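PDB 2XSG: CCMAN5 from Cellulosimicrobium cellulans, which hydrolyses alpha-mannosidic bonds as a calcium-binding family 92 glycoside hydrolase, and enables mannose-6-phosphate modification of yeast-produced lysosomal enzymes. Local coordinates for residues 89-94 and 215-220; 439-444 and 488-493; 534-539 and 623-628; 693-698 and 712-717. All coordinates share one frame; numbering follows the deposited sequence.

Interaction 1: residues 89-94 and 215-220; sequences TARPGT and QTWGDD
Arg-91 lays its aliphatic carbons over one face of the Trp-217 indole. CG sits almost on the normal of the five-membered ring, 3.3 Å from its centroid, a close CH-pi contact. With CG anti to the backbone N (chi1 -176°) the chain reaches the ring, and a bend at chi2 carries the guanidinium on over CZ2, its plane turned 38° from the indole. Arginine suits this place because its stem is apolar and its end charged: NH1 donates to the O of Pro-92 at 3.0 Å and also pairs with Asp-162, while NH2 forms a salt bridge with Asp-233. Pro-92 follows on the same face, its CD 3.8 Å from the centroid of the six-membered ring, so successive residues cover both halves of the indole. Trp-217 NE1 donates to Asp-233 OD1, the acid that also holds Arg-91. With an alanine at the tryptophan's position, Arg-91 CG and Pro-92 CD would probably lose their platform and Asp-233 one of its donors. The loop 89-94 thus lies against the five-stranded antiparallel sheet of the N-terminal domain, where Trp-217, on strand 212-217, also packs against Ile-237 of strand 235-240 and Val-160 of strand 158-162.

Interaction 2: residues 439-444 and 488-493; sequences GQYSAD and ASWPIE
Trp-490, whose indole meets the ring of Tyr-441, has its NE1 hydrogen-bonded to OE2 of Glu-486, one turn earlier in the same helix. This bond holds the polar edge of the indole beside its own helix, while the benzo side is turned to the other segment. There CZ3 comes 3.8 Å from Tyr-441 CD2, and CE3 lies equally near Tyr-441 CE2. The two rings slant across each other at 36° with centroids 5.7 Å apart, and their side chains run past one another in opposite directions. In both residues CG stands beside the backbone N, anti to the carbonyl carbon (chi1 -71° in Tyr-441, -67° in Trp-490), which sends each ring across the gap toward the other segment. Further along the phenol, OH reaches CG of Pro-491 at 4.1 Å, a looser touch. Large flat groups suit this place because the backbones stay far apart, their nearest CA atoms, of Tyr-441 and Trp-490, being 11.1 Å from each other. Pro-491 brings an apolar ring but no N-H, and the helix kinks there. Were an alanine to replace Tyr-441, the CE3-CZ3 side of Trp-490 would probably lose part of its cover and Arg-461 its cation-pi partner. Tyr-441 and Trp-490 both touch Leu-446 of helix 443-448, which Ser-442 N-caps, and Tyr-441 also lies on Gln-465 of helix 455-474, so the contact ties the link after helix 427-438 to helix 478-495 among the helices of the catalytic domain.

Interaction 3: residues 534-539 and 623-628; sequences LYQGTL and YIATGS
Gln-536 supplies the one direct hydrogen bond between the two loops, from NE2 to the O of Ala-625. It is short and straight, 2.9 Å with an angle of 167° at the hydrogen, and the acceptor lies in the amide plane. An extended glutamine chain suits the task, spanning the gap to a backbone oxygen. A second polar link is indirect: a water lies 2.7 Å from Thr-538 OG1 and donates to Tyr-623 OH at 3.0 Å. The phenol oxygen is also bonded to Ala-527 O, earlier in the same loop as Thr-538. The apolar touch falls to the other branch of Thr-538, whose CG2 sits 3.6 Å from Tyr-623 CE2. At chi1 72° OG1 is placed to cap a backbone N at the start of helix 539-542, Thr-538 being the N-cap, while the methyl is left to meet the ring. Gln-536 O accepts from ND2 of Asn-588, a residue of the calcium site with Glu-589 and Asp-662. The Gln-536 side chain is about 4 Å from that calcium ion and about 5 Å from a bound bis-tris propane, consistent with loops bordering the metal-containing active site of family 92 mannosidases.

Interaction 4: residues 693-698 and 712-717; sequences FFDSTT and DGVSED
Val-714 packs against the backbone of residues 693-695, just where a classic beta bulge, Asp-695 and Ser-696 facing Asp-296, opens strand 696-700 of a mixed sheet. The tight part is entirely the valine's two methyls. CG1, which chi1 of 71° swings in over the 693-695 backbone, touches Phe-693 O, Asp-695 N and Asp-695 OD1, each at 3.6 Å, and CG2 lies as close to Phe-693 O. A branched, compact side chain suits this place, filling the angle of the turning backbone with both methyls; Arg-612 of helix 604-616 also packs on it. The carboxylate of Asp-695 marks the change to the looser side. Its OD1, beside the methyl, is bonded to Ser-298 OG, whereas OD2 is linked to the facing loop through water. One water donates to OD2 at 3.0 Å and accepts from Gly-713 N, and another donates to OD2 at 2.7 Å. The exposed Gly-713 makes its turn with a positive phi of 75°. Farther along, Ser-715 begins an ST turn in which its OG accepts from Asp-717 N at 2.9 Å.

All four contacts are largely buried, yet their chemistry differs, and no two share a helix or strand. Interaction 1, alone in the N-terminal domain, joins a loop to a sheet by CH-pi packing ringed with acids, and lies about 43 Å or more, centre to centre, from the others. Interaction 2 is almost wholly apolar and aromatic, set among helices. Interaction 3, nearest the middle of the chain, relies on polar bonds close to the calcium ion; its centre is about 24 Å from that of interaction 2. Interaction 4 lies at the strand ends of a mixed sheet, with water on one side. It and interaction 1 fall on opposite sides of the chain's centre.

Interaction 1: residues 89-94 and 215-220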
loop_
_atom_site.group_PDB
_atom_site.type_symbol
_atom_site.label_atom_id
_atom_site.label_comp_id
_atom_site.label_asym_id
_atom_site.label_seq_id
_atom_site.Cartn_x
_atom_site.Cartn_y
_atom_site.Cartn_z
ATOM N N THR A 89 -22.373 -13.146 -31.234
ATOM C CA THR A 89 -23.695 -13.794 -31.272
ATOM C C THR A 89 -23.908 -14.613 -29.993
ATOM O O THR A 89 -24.961 -15.221 -29.805
ATOM C CB THR A 89 -23.875 -14.744 -32.512
ATOM O OG1 THR A 89 -22.936 -15.825 -32.445
ATOM C CG2 THR A 89 -23.687 -14.009 -33.824
ATOM N N ALA A 90 -22.886 -14.635 -29.129
ATOM C CA ALA A 90 -22.948 -15.279 -27.814
ATOM C C ALA A 90 -21.987 -14.547 -26.877
ATOM O O ALA A 90 -21.291 -13.619 -27.306
ATOM C CB ALA A 90 -22.582 -16.773 -27.903
ATOM N N ARG A 91 -21.952 -14.959 -25.613
ATOM C CA ARG A 91 -21.036 -14.363 -24.640
ATOM C C ARG A 91 -19.599 -14.474 -25.186
ATOM O O ARG A 91 -19.214 -15.533 -25.674
ATOM C CB ARG A 91 -21.171 -15.048 -23.286
ATOM C CG ARG A 91 -20.303 -14.412 -22.182
ATOM C CD ARG A 91 -18.979 -15.156 -21.849
ATOM N NE ARG A 91 -18.524 -14.674 -20.538
ATOM C CZ ARG A 91 -17.746 -13.611 -20.351
ATOM N NH1 ARG A 91 -17.241 -12.955 -21.397
ATOM N NH2 ARG A 91 -17.442 -13.221 -19.117
ATOM N N PRO A 92 -18.826 -13.370 -25.146
ATOM C CA PRO A 92 -17.504 -13.375 -25.781
ATOM C C PRO A 92 -16.542 -14.359 -25.135
ATOM O O PRO A 92 -16.545 -14.511 -23.912
ATOM C CB PRO A 92 -17.013 -11.949 -25.554
ATOM C CG PRO A 92 -18.279 -11.134 -25.521
ATOM C CD PRO A 92 -19.248 -12.003 -24.778
ATOM N N GLY A 93 -15.756 -15.039 -25.958
ATOM C CA GLY A 93 -14.559 -15.735 -25.468
ATOM C C GLY A 93 -13.517 -14.680 -25.147
ATOM O O GLY A 93 -13.298 -13.761 -25.939
ATOM N N THR A 94 -12.893 -14.787 -23.977
ATOM C CA THR A 94 -11.945 -13.765 -23.499
ATOM C C THR A 94 -10.717 -13.625 -24.394
ATOM O O THR A 94 -10.125 -12.568 -24.462
ATOM C CB THR A 94 -11.462 -14.049 -22.054
ATOM O OG1 THR A 94 -10.466 -15.090 -22.068
ATOM C CG2 THR A 94 -12.618 -14.452 -21.155
ATOM N N GLN A 215 -26.880 -5.357 -26.311
ATOM C CA GLN A 215 -27.299 -6.704 -25.994
ATOM C C GLN A 215 -26.610 -7.125 -24.708
ATOM O O GLN A 215 -25.521 -6.626 -24.383
ATOM C CB GLN A 215 -26.914 -7.650 -27.115
ATOM C CG GLN A 215 -27.735 -7.429 -28.375
ATOM C CD GLN A 215 -27.504 -8.504 -29.408
ATOM O OE1 GLN A 215 -26.370 -8.757 -29.827
ATOM N NE2 GLN A 215 -28.587 -9.153 -29.830
ATOM N N THR A 216 -27.240 -8.032 -23.969
ATOM C CA THR A 216 -26.675 -8.478 -22.701
ATOM C C THR A 216 -26.498 -9.972 -22.715
ATOM O O THR A 216 -27.042 -10.645 -23.584
ATOM C CB THR A 216 -27.571 -8.104 -21.522
ATOM O OG1 THR A 216 -28.835 -8.766 -21.662
ATOM C CG2 THR A 216 -27.767 -6.580 -21.459
ATOM N N TRP A 217 -25.731 -10.475 -21.760
ATOM C CA TRP A 217 -25.633 -11.916 -21.518
ATOM C C TRP A 217 -25.702 -12.258 -20.028
ATOM O O TRP A 217 -25.329 -11.452 -19.182
ATOM C CB TRP A 217 -24.364 -12.504 -22.139
ATOM C CG TRP A 217 -23.110 -12.242 -21.363
ATOM C CD1 TRP A 217 -22.705 -12.876 -20.227
ATOM C CD2 TRP A 217 -22.085 -11.290 -21.675
ATOM N NE1 TRP A 217 -21.497 -12.375 -19.806
ATOM C CE2 TRP A 217 -21.092 -11.403 -20.676
ATOM C CE3 TRP A 217 -21.903 -10.361 -22.711
ATOM C CZ2 TRP A 217 -19.929 -10.628 -20.677
ATOM C CZ3 TRP A 217 -20.745 -9.572 -22.707
ATOM C CH2 TRP A 217 -19.773 -9.719 -21.698
ATOM N N GLY A 218 -26.181 -13.460 -19.735
ATOM C CA GLY A 218 -26.153 -14.017 -18.397
ATOM C C GLY A 218 -25.415 -15.346 -18.415
ATOM O O GLY A 218 -24.646 -15.652 -19.369
ATOM N N ASP A 219 -25.666 -16.150 -17.387
ATOM C CA ASP A 219 -24.859 -17.351 -17.120
ATOM C C ASP A 219 -25.019 -18.501 -18.113
ATOM O O ASP A 219 -24.211 -19.441 -18.115
ATOM C CB ASP A 219 -25.112 -17.836 -15.700
ATOM C CG ASP A 219 -24.553 -16.880 -14.656
ATOM O OD1 ASP A 219 -23.309 -16.832 -14.489
ATOM O OD2 ASP A 219 -25.366 -16.176 -14.015
ATOM N N ASP A 220 -26.064 -18.441 -18.931
ATOM C CA ASP A 220 -26.250 -19.409 -20.024
ATOM C C ASP A 220 -25.475 -19.029 -21.291
ATOM O O ASP A 220 -25.641 -19.665 -22.324
ATOM C CB ASP A 220 -27.735 -19.622 -20.343
ATOM C CG ASP A 220 -28.448 -18.354 -20.885
ATOM O OD1 ASP A 220 -27.793 -17.333 -21.211
ATOM O OD2 ASP A 220 -29.702 -18.397 -20.972
#

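Interaction 2: residues 439-444 and 488-493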
loop_
_atom_site.group_PDB
_atom_site.type_symbol
_atom_site.label_atom_id
_atom_site.label_comp_id
_atom_site.label_asym_id
_atom_site.label_seq_id
_atom_site.Cartn_x
_atom_site.Cartn_y
_atom_site.Cartn_z
ATOM N N GLY A 439 -7.482 -10.342 20.513
ATOM C CA GLY A 439 -7.653 -11.653 21.127
ATOM C C GLY A 439 -7.037 -11.646 22.508
ATOM O O GLY A 439 -6.333 -10.698 22.882
ATOM N N GLN A 440 -7.310 -12.706 23.262
ATOM C CA GLN A 440 -6.752 -12.902 24.600
ATOM C C GLN A 440 -5.887 -14.154 24.616
ATOM O O GLN A 440 -6.200 -15.131 23.932
ATOM C CB GLN A 440 -7.860 -13.078 25.645
ATOM C CG GLN A 440 -9.189 -12.432 25.294
ATOM C CD GLN A 440 -9.115 -10.937 25.325
ATOM O OE1 GLN A 440 -8.516 -10.351 26.244
ATOM N NE2 GLN A 440 -9.717 -10.289 24.317
ATOM N N TYR A 441 -4.803 -14.127 25.394
ATOM C CA TYR A 441 -4.085 -15.358 25.719
ATOM C C TYR A 441 -5.079 -16.328 26.392
ATOM O O TYR A 441 -5.977 -15.888 27.132
ATOM C CB TYR A 441 -2.911 -15.064 26.658
ATOM C CG TYR A 441 -1.747 -14.330 26.014
ATOM C CD1 TYR A 441 -1.013 -14.919 24.980
ATOM C CD2 TYR A 441 -1.372 -13.063 26.454
ATOM C CE1 TYR A 441 0.057 -14.248 24.378
ATOM C CE2 TYR A 441 -0.309 -12.383 25.871
ATOM C CZ TYR A 441 0.402 -12.982 24.840
ATOM O OH TYR A 441 1.448 -12.321 24.279
ATOM N N SER A 442 -4.941 -17.627 26.124
ATOM C CA SER A 442 -5.729 -18.634 26.844
ATOM C C SER A 442 -5.277 -18.705 28.319
ATOM O O SER A 442 -4.237 -18.136 28.687
ATOM C CB SER A 442 -5.558 -20.007 26.197
ATOM O OG SER A 442 -4.283 -20.557 26.533
ATOM N N ALA A 443 -6.054 -19.409 29.151
ATOM C CA ALA A 443 -5.663 -19.665 30.535
ATOM C C ALA A 443 -4.204 -20.121 30.642
ATOM O O ALA A 443 -3.403 -19.504 31.350
ATOM C CB ALA A 443 -6.618 -20.706 31.194
ATOM N N ASP A 444 -3.857 -21.189 29.927
ATOM C CA ASP A 444 -2.501 -21.746 30.016
ATOM C C ASP A 444 -1.458 -20.741 29.567
ATOM O O ASP A 444 -0.384 -20.657 30.156
ATOM C CB ASP A 444 -2.378 -23.065 29.252
ATOM C CG ASP A 444 -3.076 -24.228 29.970
ATOM O OD1 ASP A 444 -3.244 -24.150 31.206
ATOM O OD2 ASP A 444 -3.456 -25.216 29.296
ATOM N N ALA A 488 1.937 -6.885 27.387
ATOM C CA ALA A 488 2.785 -6.482 26.261
ATOM C C ALA A 488 4.279 -6.626 26.545
ATOM O O ALA A 488 5.064 -6.713 25.619
ATOM C CB ALA A 488 2.474 -5.053 25.832
ATOM N N SER A 489 4.663 -6.660 27.815
ATOM C CA SER A 489 6.058 -6.875 28.186
ATOM C C SER A 489 6.459 -8.357 28.061
ATOM O O SER A 489 7.645 -8.666 27.901
ATOM C CB SER A 489 6.334 -6.347 29.607
ATOM O OG SER A 489 5.780 -7.223 30.586
ATOM N N TRP A 490 5.467 -9.253 28.090
ATOM C CA TRP A 490 5.707 -10.712 28.169
ATOM C C TRP A 490 6.549 -11.333 27.024
ATOM O O TRP A 490 7.464 -12.140 27.291
ATOM C CB TRP A 490 4.389 -11.493 28.349
ATOM C CG TRP A 490 3.639 -11.306 29.685
ATOM C CD1 TRP A 490 4.102 -10.695 30.829
ATOM C CD2 TRP A 490 2.314 -11.782 30.002
ATOM N NE1 TRP A 490 3.138 -10.738 31.804
ATOM C CE2 TRP A 490 2.039 -11.404 31.328
ATOM C CE3 TRP A 490 1.338 -12.483 29.284
ATOM C CZ2 TRP A 490 0.823 -11.698 31.955
ATOM C CZ3 TRP A 490 0.143 -12.775 29.895
ATOM C CH2 TRP A 490 -0.110 -12.387 31.224
ATOM N N PRO A 491 6.249 -10.975 25.748
ATOM C CA PRO A 491 6.991 -11.620 24.661
ATOM C C PRO A 491 8.494 -11.369 24.766
ATOM O O PRO A 491 9.278 -12.306 24.618
ATOM C CB PRO A 491 6.429 -10.964 23.402
ATOM C CG PRO A 491 5.106 -10.449 23.795
ATOM C CD PRO A 491 5.187 -10.093 25.238
ATOM N N ILE A 492 8.883 -10.123 25.039
ATOM C CA ILE A 492 10.307 -9.789 25.223
ATOM C C ILE A 492 10.938 -10.556 26.397
ATOM O O ILE A 492 11.992 -11.165 26.254
ATOM C CB ILE A 492 10.545 -8.266 25.372
ATOM C CG1 ILE A 492 10.336 -7.548 24.028
ATOM C CG2 ILE A 492 11.967 -7.978 25.861
ATOM C CD1 ILE A 492 10.040 -6.068 24.182
ATOM N N GLU A 493 10.291 -10.528 27.550
ATOM C CA GLU A 493 10.867 -11.140 28.746
ATOM C C GLU A 493 10.937 -12.657 28.639
ATOM O O GLU A 493 11.949 -13.254 28.997
ATOM C CB GLU A 493 10.052 -10.743 29.976
ATOM C CG GLU A 493 10.594 -11.236 31.307
ATOM C CD GLU A 493 9.474 -11.445 32.313
ATOM O OE1 GLU A 493 8.394 -10.826 32.139
ATOM O OE2 GLU A 493 9.670 -12.236 33.265
#

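Interaction 3: residues 534-539 and 623-628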
loop_
_atom_site.group_PDB
_atom_site.type_symbol
_atom_site.label_atom_id
_atom_site.label_comp_id
_atom_site.label_asym_id
_atom_site.label_seq_id
_atom_site.Cartn_x
_atom_site.Cartn_y
_atom_site.Cartn_z
ATOM N N LEU A 534 6.683 -19.222 12.051
ATOM C CA LEU A 534 6.684 -17.815 11.652
ATOM C C LEU A 534 6.161 -17.569 10.242
ATOM O O LEU A 534 6.377 -18.368 9.330
ATOM C CB LEU A 534 8.090 -17.210 11.746
ATOM C CG LEU A 534 8.781 -17.071 13.100
ATOM C CD1 LEU A 534 10.201 -16.613 12.859
ATOM C CD2 LEU A 534 8.065 -16.093 14.014
ATOM N N TYR A 535 5.495 -16.430 10.072
ATOM C CA TYR A 535 4.979 -16.044 8.769
ATOM C C TYR A 535 5.871 -15.054 8.023
ATOM O O TYR A 535 6.082 -13.927 8.493
ATOM C CB TYR A 535 3.549 -15.511 8.905
ATOM C CG TYR A 535 2.532 -16.632 8.941
ATOM C CD1 TYR A 535 1.822 -16.990 7.786
ATOM C CD2 TYR A 535 2.292 -17.358 10.124
ATOM C CE1 TYR A 535 0.892 -18.040 7.810
ATOM C CE2 TYR A 535 1.377 -18.396 10.157
ATOM C CZ TYR A 535 0.684 -18.739 8.995
ATOM O OH TYR A 535 -0.227 -19.775 9.013
ATOM N N GLN A 536 6.375 -15.488 6.862
ATOM C CA GLN A 536 7.139 -14.647 5.945
ATOM C C GLN A 536 8.387 -14.009 6.572
ATOM O O GLN A 536 8.757 -12.879 6.228
ATOM C CB GLN A 536 6.256 -13.548 5.374
ATOM C CG GLN A 536 5.362 -13.922 4.202
ATOM C CD GLN A 536 4.697 -12.657 3.642
ATOM O OE1 GLN A 536 3.686 -12.196 4.178
ATOM N NE2 GLN A 536 5.287 -12.073 2.574
ATOM N N GLY A 537 9.047 -14.741 7.472
ATOM C CA GLY A 537 10.315 -14.267 8.026
ATOM C C GLY A 537 11.047 -15.237 8.928
ATOM O O GLY A 537 10.630 -16.393 9.102
ATOM N N THR A 538 12.140 -14.739 9.514
ATOM C CA THR A 538 13.042 -15.534 10.333
ATOM C C THR A 538 12.999 -15.007 11.762
ATOM O O THR A 538 12.526 -13.883 12.002
ATOM C CB THR A 538 14.507 -15.401 9.855
ATOM O OG1 THR A 538 14.994 -14.103 10.199
ATOM C CG2 THR A 538 14.641 -15.618 8.353
ATOM N N LEU A 539 13.520 -15.793 12.696
ATOM C CA LEU A 539 13.625 -15.353 14.089
ATOM C C LEU A 539 14.469 -14.072 14.257
ATOM O O LEU A 539 14.068 -13.174 14.983
ATOM C CB LEU A 539 14.102 -16.490 15.001
ATOM C CG LEU A 539 13.054 -17.600 15.169
ATOM C CD1 LEU A 539 13.692 -18.906 15.557
ATOM C CD2 LEU A 539 11.956 -17.218 16.153
ATOM N N TYR A 623 17.315 -12.599 1.341
ATOM C CA TYR A 623 15.938 -13.070 1.447
ATOM C C TYR A 623 14.953 -12.479 0.431
ATOM O O TYR A 623 15.007 -11.298 0.102
ATOM C CB TYR A 623 15.417 -12.829 2.864
ATOM C CG TYR A 623 16.195 -13.558 3.956
ATOM C CD1 TYR A 623 17.211 -12.914 4.661
ATOM C CD2 TYR A 623 15.882 -14.864 4.309
ATOM C CE1 TYR A 623 17.909 -13.561 5.679
ATOM C CE2 TYR A 623 16.589 -15.528 5.313
ATOM C CZ TYR A 623 17.594 -14.866 5.994
ATOM O OH TYR A 623 18.291 -15.504 6.999
ATOM N N ILE A 624 14.054 -13.339 -0.053
ATOM C CA ILE A 624 12.855 -12.923 -0.807
ATOM C C ILE A 624 11.677 -12.930 0.165
ATOM O O ILE A 624 11.872 -13.189 1.348
ATOM C CB ILE A 624 12.590 -13.822 -2.071
ATOM C CG1 ILE A 624 12.699 -15.318 -1.733
ATOM C CG2 ILE A 624 13.567 -13.447 -3.206
ATOM C CD1 ILE A 624 12.265 -16.260 -2.861
ATOM N N ALA A 625 10.475 -12.618 -0.310
ATOM C CA ALA A 625 9.330 -12.419 0.574
ATOM C C ALA A 625 8.470 -13.662 0.730
ATOM O O ALA A 625 7.500 -13.651 1.477
ATOM C CB ALA A 625 8.492 -11.232 0.117
ATOM N N THR A 626 8.830 -14.729 0.018
ATOM C CA THR A 626 8.070 -15.974 0.026
ATOM C C THR A 626 9.039 -17.138 -0.229
ATOM O O THR A 626 10.222 -16.912 -0.487
ATOM C CB THR A 626 6.894 -15.945 -0.993
ATOM O OG1 THR A 626 6.028 -17.047 -0.741
ATOM C CG2 THR A 626 7.412 -16.008 -2.463
ATOM N N GLY A 627 8.555 -18.372 -0.111
ATOM C CA GLY A 627 9.405 -19.561 -0.226
ATOM C C GLY A 627 10.307 -19.577 -1.456
ATOM O O GLY A 627 11.516 -19.792 -1.358
ATOM N N SER A 628 9.714 -19.361 -2.622
ATOM C CA SER A 628 10.479 -19.378 -3.849
ATOM C C SER A 628 9.808 -18.536 -4.939
ATOM O O SER A 628 8.613 -18.212 -4.855
ATOM C CB SER A 628 10.659 -20.820 -4.321
ATOM O OG SER A 628 9.434 -21.354 -4.808
HETATM O O HOH W 1 17.528 -13.734 9.300
#

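Interaction 4: residues 693-698 and 712-717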
loop_
_atom_site.group_PDB
_atom_site.type_symbol
_atom_site.label_atom_id
_atom_site.label_comp_id
_atom_site.label_asym_id
_atom_site.label_seq_id
_atom_site.Cartn_x
_atom_site.Cartn_y
_atom_site.Cartn_z
ATOM N N PHE A 693 18.145 12.326 1.845
ATOM C CA PHE A 693 18.735 12.194 0.503
ATOM C C PHE A 693 19.061 13.515 -0.161
ATOM O O PHE A 693 19.982 13.576 -0.961
ATOM C CB PHE A 693 17.803 11.469 -0.488
ATOM C CG PHE A 693 17.375 10.087 -0.081
ATOM C CD1 PHE A 693 17.860 9.468 1.069
ATOM C CD2 PHE A 693 16.507 9.381 -0.912
ATOM C CE1 PHE A 693 17.450 8.196 1.405
ATOM C CE2 PHE A 693 16.082 8.109 -0.581
ATOM C CZ PHE A 693 16.558 7.509 0.579
ATOM N N PHE A 694 18.273 14.548 0.125
ATOM C CA PHE A 694 18.282 15.762 -0.697
ATOM C C PHE A 694 18.809 16.993 0.031
ATOM O O PHE A 694 18.726 17.087 1.261
ATOM C CB PHE A 694 16.883 16.028 -1.257
ATOM C CG PHE A 694 16.304 14.857 -2.020
ATOM C CD1 PHE A 694 16.908 14.392 -3.175
ATOM C CD2 PHE A 694 15.160 14.219 -1.579
ATOM C CE1 PHE A 694 16.371 13.304 -3.879
ATOM C CE2 PHE A 694 14.619 13.133 -2.274
ATOM C CZ PHE A 694 15.218 12.685 -3.423
ATOM N N ASP A 695 19.351 17.930 -0.742
ATOM C CA ASP A 695 19.899 19.173 -0.197
ATOM C C ASP A 695 18.871 19.919 0.645
ATOM O O ASP A 695 19.197 20.421 1.710
ATOM C CB ASP A 695 20.423 20.077 -1.320
ATOM C CG ASP A 695 21.505 19.415 -2.124
ATOM O OD1 ASP A 695 21.228 18.326 -2.670
ATOM O OD2 ASP A 695 22.629 19.971 -2.195
ATOM N N SER A 696 17.637 19.985 0.152
ATOM C CA SER A 696 16.526 20.557 0.896
ATOM C C SER A 696 15.252 19.763 0.586
ATOM O O SER A 696 15.002 19.414 -0.578
ATOM C CB SER A 696 16.334 22.038 0.526
ATOM O OG SER A 696 15.232 22.607 1.230
ATOM N N THR A 697 14.475 19.465 1.625
ATOM C CA THR A 697 13.147 18.860 1.476
ATOM C C THR A 697 12.143 19.637 2.356
ATOM O O THR A 697 12.360 19.760 3.563
ATOM C CB THR A 697 13.186 17.360 1.808
ATOM O OG1 THR A 697 13.951 16.674 0.799
ATOM C CG2 THR A 697 11.788 16.773 1.891
ATOM N N THR A 698 11.094 20.191 1.737
ATOM C CA THR A 698 10.102 21.045 2.420
ATOM C C THR A 698 8.707 20.421 2.359
ATOM O O THR A 698 8.161 20.185 1.275
ATOM C CB THR A 698 10.046 22.485 1.796
ATOM O OG1 THR A 698 11.342 23.099 1.866
ATOM C CG2 THR A 698 9.040 23.373 2.511
ATOM N N ASP A 712 23.114 19.690 4.242
ATOM C CA ASP A 712 24.108 20.540 3.613
ATOM C C ASP A 712 25.296 19.713 3.161
ATOM O O ASP A 712 25.859 18.960 3.934
ATOM C CB ASP A 712 24.510 21.665 4.564
ATOM C CG ASP A 712 23.437 22.734 4.663
ATOM O OD1 ASP A 712 22.711 22.799 5.691
ATOM O OD2 ASP A 712 23.300 23.505 3.682
ATOM N N GLY A 713 25.639 19.817 1.882
ATOM C CA GLY A 713 26.713 18.999 1.332
ATOM C C GLY A 713 26.394 17.526 1.072
ATOM O O GLY A 713 27.295 16.764 0.771
ATOM N N VAL A 714 25.131 17.114 1.157
ATOM C CA VAL A 714 24.764 15.717 0.847
ATOM C C VAL A 714 25.160 15.344 -0.585
ATOM O O VAL A 714 25.023 16.148 -1.500
ATOM C CB VAL A 714 23.247 15.437 1.053
ATOM C CG1 VAL A 714 22.401 16.121 -0.028
ATOM C CG2 VAL A 714 22.962 13.925 1.094
ATOM N N SER A 715 25.646 14.124 -0.770
ATOM C CA SER A 715 25.936 13.606 -2.104
ATOM C C SER A 715 25.769 12.108 -2.057
ATOM O O SER A 715 25.402 11.565 -1.001
ATOM C CB SER A 715 27.375 13.952 -2.511
ATOM O OG SER A 715 28.265 13.099 -1.844
ATOM N N GLU A 716 26.053 11.437 -3.174
ATOM C CA GLU A 716 26.045 9.977 -3.214
ATOM C C GLU A 716 27.069 9.389 -2.255
ATOM O O GLU A 716 26.926 8.264 -1.803
ATOM C CB GLU A 716 26.255 9.450 -4.642
ATOM C CG GLU A 716 25.006 9.553 -5.509
ATOM C CD GLU A 716 25.200 8.974 -6.915
ATOM O OE1 GLU A 716 26.301 9.103 -7.484
ATOM O OE2 GLU A 716 24.234 8.406 -7.454
ATOM N N ASP A 717 28.091 10.168 -1.926
ATOM C CA ASP A 717 29.162 9.701 -1.064
ATOM C C ASP A 717 29.037 10.318 0.317
ATOM O O ASP A 717 29.470 9.728 1.305
ATOM C CB ASP A 717 30.531 10.061 -1.662
ATOM C CG ASP A 717 30.840 9.298 -2.945
ATOM O OD1 ASP A 717 30.729 8.055 -2.964
ATOM O OD2 ASP A 717 31.227 9.953 -3.938
HETATM O O HOH W 2 23.804 21.350 0.170
HETATM O O HOH W 3 24.922 18.590 -2.120
#